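Local coordinates for protein vestitone reductase (Medicago sativa, PDB 2P4H) that catalyses the stereospecific, NADPH-dependent reduction of (3R)-vestitone to an isoflavanol, the penultimate step in making the defence compound medicarpin, at residues Leu22-Ile32 against Pro49-Ala60. Numbering follows the deposited sequence.
Sequences LENGYSVNTTI and PGASEKLHFFNA
The backbone oxygen of V28 is gripped by two groups of the edge strand: H56 N donates a hydrogen bond of 2.8 Å to it, and the CA-H of L55 adds a weaker contact. One step earlier, V28 N gives K54 O a nearly straight bond of 2.7 Å (N-H...O 175°). The alternation continues with T30 N to H56 O and F58 N to T30 O, the pattern of a parallel pair, strand 27-31 with strand 55-57 and its flanking residues.

V28, T30, L55 and F57 share one face. V28 CG1 meets L55 CD1 at 3.8 Å, branched chains suited to a buried layer. T30 lies beside F57 and lays its methyl CG2 over the ring, 4.0 Å from the centroid, a CH-pi contact. Threonine fits here because its two branches part: OG1, anti to the backbone N (chi1 -170°), bonds V6 O of the neighbouring strand 3-7, leaving the methyl for the phenyl. I32 CG2 reaches the edge of the same ring. On the other face F58 CE2 comes up to the amide carbon CG of N29 at 3.2 Å, the amide and phenyl planes 60° apart.

Ahead of the strands, L22, near the end of helix 12-23, sets CD1 against A51 CB at 4.0 Å and CD2 against K54 CB. K54, extended beyond CG, runs antiparallel to L22, and its NZ donates to a water that in turn donates to L22 O and Y26 O. Lysine suits this exposed place: CB packs on leucine, CD passes Y26 O, and the ammonium reaches the water.

Backbone bonds thus fix the outermost strand of the Rossmann sheet, while T30 touches both F57 and G9 of the predicted NADP(+)-binding loop, placing the pair near the probable cofactor site.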
# COMPACT_ATOMS: atom_id res chain seq x y z
N LEU A 22 13.57 -9.08 -5.75
CA LEU A 22 14.59 -9.60 -6.65
C LEU A 22 15.93 -8.92 -6.41
O LEU A 22 16.98 -9.57 -6.44
CB LEU A 22 14.14 -9.43 -8.10
CG LEU A 22 12.95 -10.28 -8.54
CD1 LEU A 22 12.51 -9.89 -9.93
CD2 LEU A 22 13.32 -11.76 -8.50
N GLU A 23 15.91 -7.61 -6.16
CA GLU A 23 17.14 -6.86 -5.91
C GLU A 23 17.80 -7.31 -4.61
O GLU A 23 19.02 -7.24 -4.47
CB GLU A 23 16.86 -5.36 -5.82
CG GLU A 23 16.17 -4.77 -7.03
CD GLU A 23 15.87 -3.29 -6.86
OE1 GLU A 23 15.53 -2.88 -5.73
OE2 GLU A 23 15.96 -2.55 -7.86
N ASN A 24 16.98 -7.76 -3.67
CA ASN A 24 17.48 -8.18 -2.36
C ASN A 24 17.81 -9.67 -2.21
O ASN A 24 17.97 -10.15 -1.09
CB ASN A 24 16.50 -7.74 -1.27
CG ASN A 24 16.62 -6.25 -0.97
OD1 ASN A 24 17.61 -5.81 -0.39
ND2 ASN A 24 15.62 -5.48 -1.36
N GLY A 25 17.90 -10.38 -3.33
CA GLY A 25 18.26 -11.78 -3.28
C GLY A 25 17.17 -12.83 -3.12
O GLY A 25 17.48 -14.01 -2.96
N TYR A 26 15.91 -12.43 -3.16
CA TYR A 26 14.82 -13.39 -3.03
C TYR A 26 14.32 -13.87 -4.39
O TYR A 26 14.57 -13.24 -5.41
CB TYR A 26 13.62 -12.77 -2.31
CG TYR A 26 13.81 -12.49 -0.84
CD1 TYR A 26 14.42 -11.32 -0.40
CD2 TYR A 26 13.34 -13.39 0.12
CE1 TYR A 26 14.56 -11.05 0.96
CE2 TYR A 26 13.48 -13.13 1.48
CZ TYR A 26 14.08 -11.96 1.89
OH TYR A 26 14.20 -11.70 3.24
N SER A 27 13.63 -15.01 -4.38
CA SER A 27 13.02 -15.53 -5.59
C SER A 27 11.55 -15.14 -5.38
O SER A 27 11.12 -14.94 -4.24
CB SER A 27 13.19 -17.05 -5.69
OG SER A 27 12.77 -17.73 -4.53
N VAL A 28 10.79 -15.04 -6.46
CA VAL A 28 9.40 -14.60 -6.35
C VAL A 28 8.36 -15.37 -7.14
O VAL A 28 8.55 -15.68 -8.32
CB VAL A 28 9.29 -13.11 -6.76
CG1 VAL A 28 7.85 -12.63 -6.63
CG2 VAL A 28 10.22 -12.27 -5.91
N ASN A 29 7.25 -15.68 -6.47
CA ASN A 29 6.10 -16.34 -7.10
C ASN A 29 5.07 -15.22 -7.08
O ASN A 29 4.96 -14.50 -6.10
CB ASN A 29 5.58 -17.50 -6.24
CG ASN A 29 6.40 -18.76 -6.38
OD1 ASN A 29 6.16 -19.74 -5.67
ND2 ASN A 29 7.36 -18.76 -7.30
N THR A 30 4.31 -15.07 -8.16
CA THR A 30 3.31 -14.01 -8.17
C THR A 30 2.03 -14.40 -8.89
O THR A 30 2.04 -15.24 -9.81
CB THR A 30 3.88 -12.71 -8.81
OG1 THR A 30 2.96 -11.63 -8.60
CG2 THR A 30 4.10 -12.89 -10.31
N THR A 31 0.93 -13.82 -8.44
CA THR A 31 -0.38 -14.01 -9.04
C THR A 31 -0.79 -12.60 -9.44
O THR A 31 -0.46 -11.63 -8.74
CB THR A 31 -1.40 -14.62 -8.03
OG1 THR A 31 -1.55 -13.76 -6.90
CG2 THR A 31 -0.93 -15.98 -7.57
N ILE A 32 -1.46 -12.47 -10.58
CA ILE A 32 -1.85 -11.15 -11.06
C ILE A 32 -3.31 -11.04 -11.47
O ILE A 32 -3.99 -12.04 -11.67
CB ILE A 32 -0.97 -10.74 -12.27
CG1 ILE A 32 -1.24 -11.67 -13.45
CG2 ILE A 32 0.50 -10.80 -11.90
CD1 ILE A 32 -0.46 -11.34 -14.70
N PRO A 49 15.58 -6.97 -13.43
CA PRO A 49 16.81 -7.72 -13.17
C PRO A 49 16.55 -8.93 -12.27
O PRO A 49 15.93 -8.81 -11.21
CB PRO A 49 17.71 -6.69 -12.51
CG PRO A 49 17.28 -5.42 -13.17
CD PRO A 49 15.78 -5.54 -13.16
N GLY A 50 17.01 -10.10 -12.71
CA GLY A 50 16.84 -11.32 -11.93
C GLY A 50 15.54 -12.07 -12.15
O GLY A 50 15.39 -13.19 -11.66
N ALA A 51 14.61 -11.48 -12.88
CA ALA A 51 13.31 -12.11 -13.13
C ALA A 51 13.38 -13.36 -14.01
O ALA A 51 12.71 -14.36 -13.73
CB ALA A 51 12.35 -11.10 -13.74
N SER A 52 14.19 -13.32 -15.06
CA SER A 52 14.30 -14.45 -15.96
C SER A 52 14.72 -15.75 -15.28
O SER A 52 14.58 -16.83 -15.86
CB SER A 52 15.27 -14.13 -17.11
OG SER A 52 16.56 -13.79 -16.63
N GLU A 53 15.21 -15.67 -14.05
CA GLU A 53 15.63 -16.88 -13.34
C GLU A 53 14.96 -17.08 -11.98
O GLU A 53 14.96 -18.19 -11.45
CB GLU A 53 17.15 -16.89 -13.15
CG GLU A 53 17.94 -16.68 -14.43
CD GLU A 53 18.32 -15.23 -14.65
OE1 GLU A 53 17.48 -14.34 -14.42
OE2 GLU A 53 19.48 -14.98 -15.06
N LYS A 54 14.38 -16.02 -11.43
CA LYS A 54 13.76 -16.13 -10.11
C LYS A 54 12.29 -15.70 -9.99
O LYS A 54 11.73 -15.77 -8.90
CB LYS A 54 14.58 -15.35 -9.09
CG LYS A 54 16.03 -15.80 -8.99
CD LYS A 54 16.81 -14.88 -8.07
CE LYS A 54 18.29 -15.20 -8.09
NZ LYS A 54 19.06 -14.21 -7.28
N LEU A 55 11.69 -15.27 -11.08
CA LEU A 55 10.28 -14.85 -11.05
C LEU A 55 9.39 -15.87 -11.74
O LEU A 55 9.63 -16.24 -12.89
CB LEU A 55 10.11 -13.48 -11.72
CG LEU A 55 8.67 -12.97 -11.80
CD1 LEU A 55 8.09 -12.80 -10.40
CD2 LEU A 55 8.64 -11.65 -12.55
N HIS A 56 8.36 -16.32 -11.04
CA HIS A 56 7.44 -17.32 -11.57
C HIS A 56 5.99 -16.86 -11.42
O HIS A 56 5.61 -16.32 -10.38
CB HIS A 56 7.64 -18.64 -10.84
CG HIS A 56 9.06 -19.10 -10.81
ND1 HIS A 56 9.71 -19.57 -11.93
CD2 HIS A 56 9.97 -19.14 -9.81
CE1 HIS A 56 10.96 -19.88 -11.62
NE2 HIS A 56 11.14 -19.62 -10.34
N PHE A 57 5.18 -17.09 -12.46
CA PHE A 57 3.78 -16.71 -12.44
C PHE A 57 2.85 -17.89 -12.20
O PHE A 57 3.11 -19.01 -12.65
CB PHE A 57 3.39 -16.02 -13.75
CG PHE A 57 4.10 -14.72 -13.99
CD1 PHE A 57 5.42 -14.69 -14.42
CD2 PHE A 57 3.44 -13.52 -13.77
CE1 PHE A 57 6.08 -13.48 -14.63
CE2 PHE A 57 4.09 -12.30 -13.98
CZ PHE A 57 5.41 -12.28 -14.41
N PHE A 58 1.74 -17.63 -11.50
CA PHE A 58 0.76 -18.65 -11.18
C PHE A 58 -0.67 -18.15 -11.36
O PHE A 58 -0.98 -17.01 -11.04
CB PHE A 58 0.92 -19.09 -9.72
CG PHE A 58 2.21 -19.79 -9.43
CD1 PHE A 58 2.29 -21.18 -9.47
CD2 PHE A 58 3.36 -19.06 -9.14
CE1 PHE A 58 3.49 -21.83 -9.22
CE2 PHE A 58 4.57 -19.71 -8.89
CZ PHE A 58 4.63 -21.10 -8.93
N ASN A 59 -1.53 -19.02 -11.88
CA ASN A 59 -2.93 -18.66 -12.04
C ASN A 59 -3.57 -18.88 -10.67
O ASN A 59 -3.15 -19.78 -9.93
CB ASN A 59 -3.63 -19.56 -13.06
CG ASN A 59 -3.30 -19.19 -14.48
OD1 ASN A 59 -3.44 -18.03 -14.88
ND2 ASN A 59 -2.88 -20.17 -15.27
N ALA A 60 -4.55 -18.06 -10.33
CA ALA A 60 -5.24 -18.19 -9.06
C ALA A 60 -6.46 -17.29 -9.05
O ALA A 60 -6.57 -16.37 -9.86
CB ALA A 60 -4.31 -17.82 -7.90
O HOH W 1 17.06 -12.30 -6.34
O HOH W 2 -2.10 -14.83 -12.11
O HOH W 3 -5.15 -13.82 -9.21